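Local coordinates for PmbA-related protein (Thermotoga maritima, PDB 1VL4) that probably acts as a metallopeptidase of the U62 (PmbA/TldD) family and was put forward as a putative modulator of DNA gyrase, at residues Arg41-Arg46 with Asp53-Ala58; Val154-Met159 with Gly180-Met185; Val275-Val280 with Lys418-Gly423; Leu238-Ala243 with Ala434-Val439. One frame throughout, in Å; residues are numbered along the deposited sequence.

Interaction 1: residues Arg41-Arg46 with Asp53-Ala58; sequences REFSLR and DQYTDA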
loop_
_atom_site.group_PDB
_atom_site.type_symbol
_atom_site.label_atom_id
_atom_site.label_comp_id
_atom_site.label_asym_id
_atom_site.label_seq_id
_atom_site.Cartn_x
_atom_site.Cartn_y
_atom_site.Cartn_z
ATOM N N ARG A 41 7.785 -7.255 16.932
ATOM C CA ARG A 41 7.133 -8.526 17.105
ATOM C C ARG A 41 5.658 -8.197 17.104
ATOM O O ARG A 41 5.205 -7.257 17.832
ATOM C CB ARG A 41 7.591 -9.001 18.468
ATOM C CG ARG A 41 7.518 -10.421 18.767
ATOM C CD ARG A 41 8.008 -11.398 17.693
ATOM N NE ARG A 41 7.470 -12.672 18.111
ATOM C CZ ARG A 41 6.181 -12.992 18.035
ATOM N NH1 ARG A 41 5.285 -12.165 17.479
ATOM N NH2 ARG A 41 5.783 -14.163 18.509
ATOM N N GLU A 42 4.886 -8.898 16.284
ATOM C CA GLU A 42 3.490 -8.582 16.150
ATOM C C GLU A 42 2.641 -9.829 15.996
ATOM O O GLU A 42 3.086 -10.839 15.445
ATOM C CB GLU A 42 3.235 -7.623 14.974
ATOM C CG GLU A 42 3.605 -8.227 13.614
ATOM C CD GLU A 42 3.860 -7.164 12.543
ATOM O OE1 GLU A 42 2.862 -6.565 12.086
ATOM O OE2 GLU A 42 5.044 -6.937 12.164
ATOM N N PHE A 43 1.410 -9.723 16.507
ATOM C CA PHE A 43 0.484 -10.753 16.366
ATOM C C PHE A 43 -0.835 -10.128 15.980
ATOM O O PHE A 43 -1.292 -9.206 16.623
ATOM C CB PHE A 43 0.353 -11.536 17.660
ATOM C CG PHE A 43 -0.590 -12.677 17.544
ATOM C CD1 PHE A 43 -1.967 -12.479 17.699
ATOM C CD2 PHE A 43 -0.143 -13.938 17.220
ATOM C CE1 PHE A 43 -2.837 -13.493 17.566
ATOM C CE2 PHE A 43 -1.066 -15.000 17.084
ATOM C CZ PHE A 43 -2.413 -14.752 17.243
ATOM N N SER A 44 -1.449 -10.635 14.925
ATOM C CA SER A 44 -2.761 -10.159 14.549
ATOM C C SER A 44 -3.647 -11.294 14.135
ATOM O O SER A 44 -3.164 -12.320 13.690
ATOM C CB SER A 44 -2.627 -9.217 13.360
ATOM O OG SER A 44 -2.226 -9.925 12.211
ATOM N N LEU A 45 -4.944 -11.101 14.290
ATOM C CA LEU A 45 -5.917 -11.987 13.806
ATOM C C LEU A 45 -7.226 -11.308 13.359
ATOM O O LEU A 45 -7.641 -10.249 13.896
ATOM C CB LEU A 45 -6.181 -13.097 14.796
ATOM C CG LEU A 45 -6.877 -12.785 16.086
ATOM C CD1 LEU A 45 -8.400 -12.727 15.851
ATOM C CD2 LEU A 45 -6.535 -13.882 17.092
ATOM N N ARG A 46 -7.840 -11.933 12.353
ATOM C CA ARG A 46 -9.113 -11.448 11.778
ATOM C C ARG A 46 -10.102 -12.555 11.674
ATOM O O ARG A 46 -9.774 -13.635 11.171
ATOM C CB ARG A 46 -8.838 -10.851 10.413
ATOM C CG ARG A 46 -10.043 -10.293 9.688
ATOM C CD ARG A 46 -9.631 -9.761 8.302
ATOM N NE ARG A 46 -9.874 -10.743 7.232
ATOM C CZ ARG A 46 -9.236 -10.769 6.059
ATOM N NH1 ARG A 46 -8.267 -9.894 5.777
ATOM N NH2 ARG A 46 -9.548 -11.693 5.162
ATOM N N ASP A 53 -10.151 -16.526 9.985
ATOM C CA ASP A 53 -9.779 -16.770 8.592
ATOM C C ASP A 53 -8.348 -16.370 8.270
ATOM O O ASP A 53 -7.876 -16.653 7.173
ATOM C CB ASP A 53 -10.692 -15.955 7.652
ATOM C CG ASP A 53 -10.399 -14.448 7.732
ATOM O OD1 ASP A 53 -10.841 -13.798 8.690
ATOM O OD2 ASP A 53 -9.716 -13.905 6.849
ATOM N N GLN A 54 -7.665 -15.691 9.186
ATOM C CA GLN A 54 -6.385 -15.053 8.846
ATOM C C GLN A 54 -5.637 -14.597 10.120
ATOM O O GLN A 54 -6.249 -14.095 11.040
ATOM C CB GLN A 54 -6.661 -13.843 7.953
ATOM C CG GLN A 54 -5.453 -13.127 7.386
ATOM C CD GLN A 54 -5.860 -11.875 6.591
ATOM O OE1 GLN A 54 -5.622 -10.725 7.021
ATOM N NE2 GLN A 54 -6.503 -12.096 5.439
ATOM N N TYR A 55 -4.327 -14.810 10.186
ATOM C CA TYR A 55 -3.554 -14.305 11.329
ATOM C C TYR A 55 -2.161 -14.161 10.894
ATOM O O TYR A 55 -1.773 -14.782 9.931
ATOM C CB TYR A 55 -3.633 -15.272 12.542
ATOM C CG TYR A 55 -2.862 -16.559 12.400
ATOM C CD1 TYR A 55 -3.390 -17.645 11.678
ATOM C CD2 TYR A 55 -1.613 -16.712 12.982
ATOM C CE1 TYR A 55 -2.683 -18.817 11.534
ATOM C CE2 TYR A 55 -0.894 -17.911 12.827
ATOM C CZ TYR A 55 -1.428 -18.944 12.116
ATOM O OH TYR A 55 -0.739 -20.117 11.949
ATOM N N THR A 56 -1.406 -13.391 11.636
ATOM C CA THR A 56 0.020 -13.245 11.407
ATOM C C THR A 56 0.681 -13.301 12.770
ATOM O O THR A 56 0.184 -12.726 13.748
ATOM C CB THR A 56 0.324 -11.853 10.765
ATOM O OG1 THR A 56 -0.352 -11.753 9.504
ATOM C CG2 THR A 56 1.802 -11.653 10.568
ATOM N N ASP A 57 1.811 -13.984 12.815
ATOM C CA ASP A 57 2.693 -13.980 13.976
ATOM C C ASP A 57 4.080 -13.792 13.428
ATOM O O ASP A 57 4.623 -14.702 12.853
ATOM C CB ASP A 57 2.586 -15.313 14.691
ATOM C CG ASP A 57 3.248 -15.314 16.065
ATOM O OD1 ASP A 57 3.786 -14.291 16.489
ATOM O OD2 ASP A 57 3.146 -16.360 16.739
ATOM N N ALA A 58 4.645 -12.608 13.595
ATOM C CA ALA A 58 5.938 -12.298 12.923
ATOM C C ALA A 58 6.872 -11.486 13.743
ATOM O O ALA A 58 6.464 -10.581 14.508
ATOM C CB ALA A 58 5.671 -11.564 11.613
#
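Phe43 faces Asp57, and Leu45 faces Tyr55, across the antiparallel hairpin of strands 32-48 and 51-69. These non-hydrogen-bonded pairs alternate with hydrogen-bonded ones such as Ser44 with Thr56, where Ser44 N reaches Thr56 O at 2.9 Å. The Phe43 and Leu45 side is tightly packed. Helix 128-143 lies against both residues, which suits large apolar groups, and the edge of the Phe43 ring meets the carboxylate of Asp57 (CD2 to CG 3.8 Å). Beyond it, Asp57 OD1 receives NH1 and NH2 of Arg41, each at 2.8 Å; both bonds are bent and weak, yet they form a salt bridge. Arg41 NH2 also pairs with Glu90 of the second subunit, Asp57 OD2 binds Asn94 of that subunit, and Tyr55 OH bonds Thr75 N there.

The looser part lies on the opposite face, toward the Arg46 end, where Asp53 and Gln54 both face Arg46 in a classic beta bulge. A bend at chi3 (97°) turns the Arg46 guanidinium so that NH2 meets Asp53 OD2 at 2.8 Å, a weak bond within a salt bridge, while the Gln54 amide stands steeply over one guanidinium face (planes 65° apart). With an alanine in place of Arg46, Asp53 would probably lose its charged mate. The long chains of Arg46 and Gln54 suit this more exposed place, whereas the Arg41-Asp57 pair probably adds an electrostatic element to the subunit interface.

Interaction 2: residues Val154-Met159 with Gly180-Met185; sequences VMYKDM and GFLFAM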
loop_
_atom_site.group_PDB
_atom_site.type_symbol
_atom_site.label_atom_id
_atom_site.label_comp_id
_atom_site.label_asym_id
_atom_site.label_seq_id
_atom_site.Cartn_x
_atom_site.Cartn_y
_atom_site.Cartn_z
ATOM N N VAL A 154 -13.969 -8.809 12.599
ATOM C CA VAL A 154 -13.388 -8.470 13.903
ATOM C C VAL A 154 -11.885 -8.612 13.733
ATOM O O VAL A 154 -11.379 -9.612 13.183
ATOM C CB VAL A 154 -13.886 -9.387 15.035
ATOM C CG1 VAL A 154 -13.095 -9.177 16.300
ATOM C CG2 VAL A 154 -15.359 -9.190 15.294
ATOM N N MET A 155 -11.174 -7.604 14.163
ATOM C CA MET A 155 -9.737 -7.640 14.101
ATOM C C MET A 155 -9.047 -7.299 15.432
ATOM O O MET A 155 -9.326 -6.299 16.077
ATOM C CB MET A 155 -9.258 -6.737 12.984
ATOM C CG MET A 155 -7.824 -7.007 12.523
ATOM S SD MET A 155 -7.230 -5.621 11.541
ATOM C CE MET A 155 -8.668 -5.602 10.387
ATOM N N TYR A 156 -8.078 -8.146 15.770
ATOM C CA TYR A 156 -7.196 -7.992 16.919
ATOM C C TYR A 156 -5.758 -7.772 16.414
ATOM O O TYR A 156 -5.280 -8.491 15.525
ATOM C CB TYR A 156 -7.272 -9.279 17.796
ATOM C CG TYR A 156 -6.227 -9.288 18.929
ATOM C CD1 TYR A 156 -4.913 -9.732 18.700
ATOM C CD2 TYR A 156 -6.541 -8.796 20.200
ATOM C CE1 TYR A 156 -3.938 -9.682 19.699
ATOM C CE2 TYR A 156 -5.606 -8.781 21.195
ATOM C CZ TYR A 156 -4.286 -9.218 20.941
ATOM O OH TYR A 156 -3.335 -9.158 21.951
ATOM N N LYS A 157 -5.036 -6.872 17.055
ATOM C CA LYS A 157 -3.631 -6.770 16.854
ATOM C C LYS A 157 -2.856 -6.346 18.098
ATOM O O LYS A 157 -3.302 -5.477 18.833
ATOM C CB LYS A 157 -3.318 -5.781 15.720
ATOM C CG LYS A 157 -1.829 -5.821 15.359
ATOM C CD LYS A 157 -1.507 -5.155 14.026
ATOM C CE LYS A 157 -0.027 -5.274 13.714
ATOM N NZ LYS A 157 0.318 -4.525 12.452
ATOM N N ASP A 158 -1.703 -6.977 18.332
ATOM C CA ASP A 158 -0.754 -6.413 19.252
ATOM C C ASP A 158 0.633 -6.362 18.669
ATOM O O ASP A 158 0.954 -7.065 17.690
ATOM C CB ASP A 158 -0.774 -7.131 20.619
ATOM C CG ASP A 158 -0.280 -8.556 20.581
ATOM O OD1 ASP A 158 0.863 -8.798 20.161
ATOM O OD2 ASP A 158 -1.022 -9.469 21.027
ATOM N N MET A 159 1.462 -5.460 19.212
ATOM C CA MET A 159 2.793 -5.164 18.665
ATOM C C MET A 159 3.731 -4.728 19.800
ATOM O O MET A 159 3.289 -3.981 20.708
ATOM C CB MET A 159 2.701 -4.065 17.551
ATOM C CG MET A 159 3.936 -3.992 16.600
ATOM S SD MET A 159 3.560 -3.372 14.916
ATOM C CE MET A 159 5.124 -3.706 14.107
ATOM N N GLY A 180 -1.903 -2.473 21.524
ATOM C CA GLY A 180 -2.836 -3.328 20.792
ATOM C C GLY A 180 -4.106 -2.582 20.476
ATOM O O GLY A 180 -4.318 -1.454 20.945
ATOM N N PHE A 181 -4.978 -3.280 19.767
ATOM C CA PHE A 181 -6.146 -2.733 19.028
ATOM C C PHE A 181 -7.117 -3.889 18.902
ATOM O O PHE A 181 -6.710 -5.056 18.677
ATOM C CB PHE A 181 -5.572 -2.251 17.675
ATOM C CG PHE A 181 -6.542 -1.997 16.576
ATOM C CD1 PHE A 181 -7.097 -0.714 16.412
ATOM C CD2 PHE A 181 -6.780 -2.967 15.586
ATOM C CE1 PHE A 181 -7.957 -0.424 15.300
ATOM C CE2 PHE A 181 -7.612 -2.712 14.502
ATOM C CZ PHE A 181 -8.196 -1.405 14.340
ATOM N N LEU A 182 -8.407 -3.611 19.103
ATOM C CA LEU A 182 -9.453 -4.534 18.824
ATOM C C LEU A 182 -10.543 -3.738 18.133
ATOM O O LEU A 182 -10.910 -2.659 18.613
ATOM C CB LEU A 182 -9.989 -5.156 20.096
ATOM C CG LEU A 182 -11.006 -6.283 20.018
ATOM C CD1 LEU A 182 -10.596 -7.444 19.117
ATOM C CD2 LEU A 182 -11.344 -6.803 21.428
ATOM N N PHE A 183 -11.050 -4.301 17.034
ATOM C CA PHE A 183 -11.961 -3.622 16.115
ATOM C C PHE A 183 -13.063 -4.610 15.774
ATOM O O PHE A 183 -12.848 -5.817 15.646
ATOM C CB PHE A 183 -11.230 -3.160 14.826
ATOM C CG PHE A 183 -12.166 -2.770 13.638
ATOM C CD1 PHE A 183 -12.628 -1.451 13.506
ATOM C CD2 PHE A 183 -12.539 -3.692 12.682
ATOM C CE1 PHE A 183 -13.427 -1.080 12.481
ATOM C CE2 PHE A 183 -13.366 -3.326 11.648
ATOM C CZ PHE A 183 -13.800 -1.998 11.535
ATOM N N ALA A 184 -14.268 -4.088 15.614
ATOM C CA ALA A 184 -15.383 -4.878 15.134
ATOM C C ALA A 184 -16.261 -4.054 14.203
ATOM O O ALA A 184 -16.422 -2.832 14.404
ATOM C CB ALA A 184 -16.200 -5.387 16.295
ATOM N N MET A 185 -16.812 -4.720 13.194
ATOM C CA MET A 185 -17.761 -4.086 12.260
ATOM C C MET A 185 -18.988 -4.977 12.112
ATOM O O MET A 185 -18.862 -6.192 11.858
ATOM C CB MET A 185 -17.112 -3.817 10.879
ATOM C CG MET A 185 -17.991 -2.920 9.973
ATOM S SD MET A 185 -18.034 -3.523 8.286
ATOM C CE MET A 185 -19.722 -3.232 7.772
#
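Met155 and Lys157 carry the backbone bonding to Phe183 and Phe181. Each pair exchanges two N-H...O bonds, from Met155 N to Phe183 O at 2.9 Å through to Phe181 N to Lys157 O, also at 2.9 Å. Between them CA-H...O contacts fill the ladder, such as Val154 CA to Phe183 O at 3.2 Å.

Apolar contacts divide between the two faces. On the helix-covered one, Leu182 CD1 settles between CG1 of Val154 (4.1 Å) and CB of Tyr156 (4.0 Å), at the edge of the tyrosine ring; Val154 CG2 rests on Ala184 CB. Branched and small residues suit this face, because helices 128-143 and 210-223 pack directly onto it. On the other, Met155 is bent at chi3 (-52°), and its sulfur SD comes to the edge of the Phe181 ring, 4.2 Å from CE2.

Polar side-chain bonding centres on Tyr156. With CG anti to the backbone N (chi1 172°), the ring runs alongside its own strand, and OH donates to the anti lone pair of Asp158 OD2 at 2.5 Å. Lys131 forms a salt bridge with the same oxygen. A phenylalanine in place of Tyr156 would probably leave buried Asp158 with one fewer donor, relying more on Lys131.

Gly180 suits its tight pairing with Asp158, since a CB would run into Lys157 O. The whole is an antiparallel hairpin of long strands, 148-167 and 172-188, within a six-stranded antiparallel sheet backed by helices.

Interaction 3: residues Val275-Val280 with Lys418-Gly423; sequences VGNPAV and KIVLVG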
loop_
_atom_site.group_PDB
_atom_site.type_symbol
_atom_site.label_atom_id
_atom_site.label_comp_id
_atom_site.label_asym_id
_atom_site.label_seq_id
_atom_site.Cartn_x
_atom_site.Cartn_y
_atom_site.Cartn_z
ATOM N N VAL A 275 -5.979 31.143 11.690
ATOM C CA VAL A 275 -6.355 30.118 10.753
ATOM C C VAL A 275 -7.624 29.394 11.193
ATOM O O VAL A 275 -8.441 28.945 10.377
ATOM C CB VAL A 275 -5.181 29.152 10.580
ATOM C CG1 VAL A 275 -5.621 27.827 9.990
ATOM C CG2 VAL A 275 -4.146 29.817 9.714
ATOM N N GLY A 276 -7.770 29.241 12.501
ATOM C CA GLY A 276 -8.959 28.625 13.028
ATOM C C GLY A 276 -9.766 29.545 13.904
ATOM O O GLY A 276 -9.354 30.659 14.256
ATOM N N ASN A 277 -10.927 29.041 14.278
ATOM C CA ASN A 277 -11.759 29.693 15.287
ATOM C C ASN A 277 -10.990 29.787 16.615
ATOM O O ASN A 277 -10.187 28.925 16.914
ATOM C CB ASN A 277 -13.028 28.885 15.478
ATOM C CG ASN A 277 -14.062 29.631 16.235
ATOM O OD1 ASN A 277 -14.007 29.703 17.458
ATOM N ND2 ASN A 277 -14.995 30.208 15.525
ATOM N N PRO A 278 -11.172 30.881 17.361
ATOM C CA PRO A 278 -10.605 30.998 18.692
ATOM C C PRO A 278 -10.832 29.820 19.618
ATOM O O PRO A 278 -9.973 29.569 20.495
ATOM C CB PRO A 278 -11.277 32.226 19.255
ATOM C CG PRO A 278 -11.427 33.117 18.056
ATOM C CD PRO A 278 -11.803 32.131 16.929
ATOM N N ALA A 279 -11.954 29.108 19.417
ATOM C CA ALA A 279 -12.252 27.878 20.163
ATOM C C ALA A 279 -11.302 26.708 19.888
ATOM O O ALA A 279 -11.307 25.745 20.636
ATOM C CB ALA A 279 -13.682 27.437 19.916
ATOM N N VAL A 280 -10.469 26.786 18.852
ATOM C CA VAL A 280 -9.752 25.631 18.370
ATOM C C VAL A 280 -8.275 25.755 18.732
ATOM O O VAL A 280 -7.634 26.697 18.292
ATOM C CB VAL A 280 -9.882 25.494 16.863
ATOM C CG1 VAL A 280 -8.880 24.405 16.288
ATOM C CG2 VAL A 280 -11.301 25.165 16.502
ATOM N N LYS A 418 -14.869 27.598 11.329
ATOM C CA LYS A 418 -16.273 27.477 11.712
ATOM C C LYS A 418 -16.513 26.524 12.871
ATOM O O LYS A 418 -17.643 26.247 13.225
ATOM C CB LYS A 418 -17.077 27.025 10.502
ATOM C CG LYS A 418 -17.098 28.112 9.411
ATOM C CD LYS A 418 -18.043 27.791 8.261
ATOM C CE LYS A 418 -17.575 26.615 7.401
ATOM N NZ LYS A 418 -18.515 26.447 6.230
ATOM N N ILE A 419 -15.460 26.003 13.476
ATOM C CA ILE A 419 -15.687 25.247 14.729
ATOM C C ILE A 419 -16.021 26.266 15.847
ATOM O O ILE A 419 -15.172 27.021 16.287
ATOM C CB ILE A 419 -14.520 24.325 15.096
ATOM C CG1 ILE A 419 -14.431 23.166 14.075
ATOM C CG2 ILE A 419 -14.727 23.740 16.520
ATOM C CD1 ILE A 419 -13.075 22.392 14.080
ATOM N N VAL A 420 -17.276 26.298 16.260
ATOM C CA VAL A 420 -17.698 27.261 17.262
ATOM C C VAL A 420 -17.754 26.688 18.693
ATOM O O VAL A 420 -17.708 27.440 19.651
ATOM C CB VAL A 420 -19.073 27.934 16.861
ATOM C CG1 VAL A 420 -18.933 28.644 15.528
ATOM C CG2 VAL A 420 -20.230 26.929 16.812
ATOM N N LEU A 421 -17.857 25.370 18.828
ATOM C CA LEU A 421 -17.841 24.695 20.122
ATOM C C LEU A 421 -17.200 23.336 20.030
ATOM O O LEU A 421 -17.437 22.596 19.069
ATOM C CB LEU A 421 -19.257 24.474 20.634
ATOM C CG LEU A 421 -20.048 25.588 21.308
ATOM C CD1 LEU A 421 -21.476 25.062 21.538
ATOM C CD2 LEU A 421 -19.381 26.058 22.617
ATOM N N VAL A 422 -16.426 23.004 21.071
ATOM C CA VAL A 422 -15.614 21.790 21.145
ATOM C C VAL A 422 -16.056 20.986 22.369
ATOM O O VAL A 422 -16.189 21.520 23.455
ATOM C CB VAL A 422 -14.112 22.144 21.221
ATOM C CG1 VAL A 422 -13.225 20.916 21.220
ATOM C CG2 VAL A 422 -13.728 23.091 20.039
ATOM N N GLY A 423 -16.225 19.692 22.167
ATOM C CA GLY A 423 -16.676 18.761 23.213
ATOM C C GLY A 423 -15.576 18.285 24.129
ATOM O O GLY A 423 -14.396 18.624 23.965
#
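A type I beta turn from Asn277 to Val280, closed by Val280 N to Asn277 O at 2.9 Å, sets Asn277, Ala279 and Val280 against Ile419, Val420 and Val422 on the short strand 419-422. It is also an Asx turn: Asn277 OD1 accepts Ala279 N at 2.9 Å on a lone pair in the carbonyl plane, the N-H nearly straight at 169°. Asparagine suits this place because its amide oxygen can fold back onto the turn while its nitrogen, ND2, stays available for Arg417 O at the end of helix 412-417, so one side chain both shapes the loop and ties it to the chain leading into the strand.

The rest of the contact is van der Waals packing, partly against backbone carbonyls. Ala279, small enough to lie close to the strand backbone, puts CB 4.3 Å from Val422 CG2. Val280 meets Ile419 at about a right angle, two beta-branched chains in close contact; Leu348 of strand 345-348 touches Val280 and Val422. The loop therefore joins the sheet containing strand 282-285 to the one containing strand 419-422. Placed anti to its own carbonyl carbon, Val280 CG2 approaches the branch of the isoleucine, 3.6 Å from Ile419 CB and 3.7 Å from Ile419 CG2.

Interaction 4: residues Leu238-Ala243 with Ala434-Val439; sequences LMRNTA and APSVLV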
loop_
_atom_site.group_PDB
_atom_site.type_symbol
_atom_site.label_atom_id
_atom_site.label_comp_id
_atom_site.label_asym_id
_atom_site.label_seq_id
_atom_site.Cartn_x
_atom_site.Cartn_y
_atom_site.Cartn_z
ATOM N N LEU A 238 -22.595 18.718 13.588
ATOM C CA LEU A 238 -21.908 18.207 14.777
ATOM C C LEU A 238 -21.058 17.013 14.304
ATOM O O LEU A 238 -21.572 15.935 14.006
ATOM C CB LEU A 238 -22.913 17.812 15.845
ATOM C CG LEU A 238 -22.458 17.060 17.096
ATOM C CD1 LEU A 238 -21.161 17.568 17.607
ATOM C CD2 LEU A 238 -23.605 17.182 18.144
ATOM N N MET A 239 -19.765 17.242 14.149
ATOM C CA MET A 239 -18.893 16.176 13.709
ATOM C C MET A 239 -18.374 15.375 14.886
ATOM O O MET A 239 -17.529 15.832 15.654
ATOM C CB MET A 239 -17.790 16.741 12.866
ATOM C CG MET A 239 -16.820 15.675 12.391
ATOM S SD MET A 239 -15.912 16.193 10.935
ATOM C CE MET A 239 -17.269 16.583 9.879
ATOM N N ARG A 240 -18.887 14.156 15.037
ATOM C CA ARG A 240 -18.457 13.307 16.127
ATOM C C ARG A 240 -16.949 13.046 16.035
ATOM O O ARG A 240 -16.375 13.056 14.946
ATOM C CB ARG A 240 -19.196 11.995 16.145
ATOM C CG ARG A 240 -19.131 11.268 17.487
ATOM C CD ARG A 240 -19.988 10.047 17.514
ATOM N NE ARG A 240 -19.405 8.980 16.705
ATOM C CZ ARG A 240 -20.021 7.843 16.427
ATOM N NH1 ARG A 240 -19.412 6.962 15.665
ATOM N NH2 ARG A 240 -21.227 7.584 16.928
ATOM N N ASN A 241 -16.357 12.826 17.205
ATOM C CA ASN A 241 -14.941 12.494 17.345
ATOM C C ASN A 241 -14.404 11.510 16.288
ATOM O O ASN A 241 -13.372 11.762 15.658
ATOM C CB ASN A 241 -14.574 12.068 18.814
ATOM C CG ASN A 241 -15.456 10.971 19.413
ATOM O OD1 ASN A 241 -16.132 10.214 18.709
ATOM N ND2 ASN A 241 -15.390 10.846 20.757
ATOM N N THR A 242 -15.101 10.402 16.098
ATOM C CA THR A 242 -14.670 9.371 15.145
ATOM C C THR A 242 -14.512 9.901 13.704
ATOM O O THR A 242 -13.597 9.486 13.008
ATOM C CB THR A 242 -15.664 8.209 15.108
ATOM O OG1 THR A 242 -16.987 8.736 14.977
ATOM C CG2 THR A 242 -15.621 7.437 16.387
ATOM N N ALA A 243 -15.395 10.806 13.259
ATOM C CA ALA A 243 -15.246 11.411 11.911
ATOM C C ALA A 243 -14.059 12.400 11.911
ATOM O O ALA A 243 -13.216 12.414 10.997
ATOM C CB ALA A 243 -16.533 12.091 11.486
ATOM N N ALA A 434 -9.017 13.526 19.420
ATOM C CA ALA A 434 -10.006 14.587 19.279
ATOM C C ALA A 434 -11.300 14.279 19.953
ATOM O O ALA A 434 -11.678 13.127 20.031
ATOM C CB ALA A 434 -10.286 14.894 17.786
ATOM N N PRO A 435 -12.015 15.346 20.364
ATOM C CA PRO A 435 -13.421 15.261 20.757
ATOM C C PRO A 435 -14.330 15.544 19.578
ATOM O O PRO A 435 -13.866 15.728 18.467
ATOM C CB PRO A 435 -13.528 16.361 21.798
ATOM C CG PRO A 435 -12.653 17.436 21.229
ATOM C CD PRO A 435 -11.523 16.726 20.504
ATOM N N SER A 436 -15.625 15.513 19.792
ATOM C CA SER A 436 -16.588 15.965 18.818
ATOM C C SER A 436 -16.513 17.509 18.785
ATOM O O SER A 436 -16.051 18.123 19.732
ATOM C CB SER A 436 -17.987 15.488 19.204
ATOM O OG SER A 436 -18.028 14.080 19.369
ATOM N N VAL A 437 -16.918 18.092 17.659
ATOM C CA VAL A 437 -17.041 19.542 17.482
ATOM C C VAL A 437 -18.334 19.904 16.783
ATOM O O VAL A 437 -18.936 19.084 16.024
ATOM C CB VAL A 437 -15.871 20.138 16.638
ATOM C CG1 VAL A 437 -14.546 19.896 17.328
ATOM C CG2 VAL A 437 -15.871 19.570 15.177
ATOM N N LEU A 438 -18.781 21.131 17.066
ATOM C CA LEU A 438 -19.844 21.791 16.343
ATOM C C LEU A 438 -19.283 22.802 15.326
ATOM O O LEU A 438 -18.573 23.759 15.683
ATOM C CB LEU A 438 -20.803 22.491 17.306
ATOM C CG LEU A 438 -21.906 23.264 16.600
ATOM C CD1 LEU A 438 -22.745 22.352 15.670
ATOM C CD2 LEU A 438 -22.758 23.956 17.653
ATOM N N VAL A 439 -19.601 22.537 14.057
ATOM C CA VAL A 439 -19.173 23.350 12.921
ATOM C C VAL A 439 -20.415 24.182 12.498
ATOM O O VAL A 439 -21.517 23.632 12.237
ATOM C CB VAL A 439 -18.632 22.457 11.741
ATOM C CG1 VAL A 439 -18.099 23.302 10.577
ATOM C CG2 VAL A 439 -17.579 21.505 12.188
#
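The end of strand 233-239, pairing with the start of strand 437-444 before turning into helix 241-247, brings Leu238, Met239 and Asn241 against Ser436, Val437 and Leu438. Met239 and Val437 form the hydrogen-bonded pair: Met239 N to Val437 O is 2.8 Å, with the donor nearly along the C=O axis, and Val437 N returns to Met239 O at 3.1 Å. Next to it, Leu238 brings CD1 against Val437 O, and on the opposite face Met239 CB touches Val437 CG2 at 4.1 Å. Apolar residues suit both faces: helix 355-362 packs on Leu238, while Leu244 of helix 241-247 packs on Met239 and Val437.

Just past Met239 the strand gives way to a helix, with Arg240 at the N-cap position. Ser436 OG, held anti to its own carbonyl carbon (chi1 -56°), takes the backbone N of Asn241 at 3.0 Å, so a side chain from just before the partner strand satisfies an amide in the first turn of the helix. Asp425 also bonds this hydroxyl through its carboxylate and probably helps to fix its rotation, and the backbone O of Asp425 receives Asn241 ND2. Asn241 CB lies 3.3 Å from Ala434 O, and its CA lends a CH contact to the otherwise unpartnered, buried Pro435 O. Arg240 carries its guanidinium to Thr242, gripping OG1 side-on and in plane, NE at 3.0 Å and NH1 at 3.1 Å, and NH1 makes salt bridges with Glu220 and Glu370.

Interactions 1 and 2 belong to one antiparallel sheet, in which strands 32-48 and 148-167 are neighbours and bond directly, for instance Leu45 O to Tyr156 N at 2.9 Å. Interactions 3 and 4 lie in the C-terminal part of the chain and meet where strand 419-422 pairs with strand 437-444. Interaction 1 is partly buried, with charged pairs at its ends and the second subunit against it; interaction 2, the adjacent hairpin, is buried and mostly apolar. Interaction 4 is likewise buried but adds a serine hydroxyl that accepts an amide at the start of a helix, whereas interaction 3, partly buried, meets mainly by van der Waals contact, with Asn277 bonding just beside its segments.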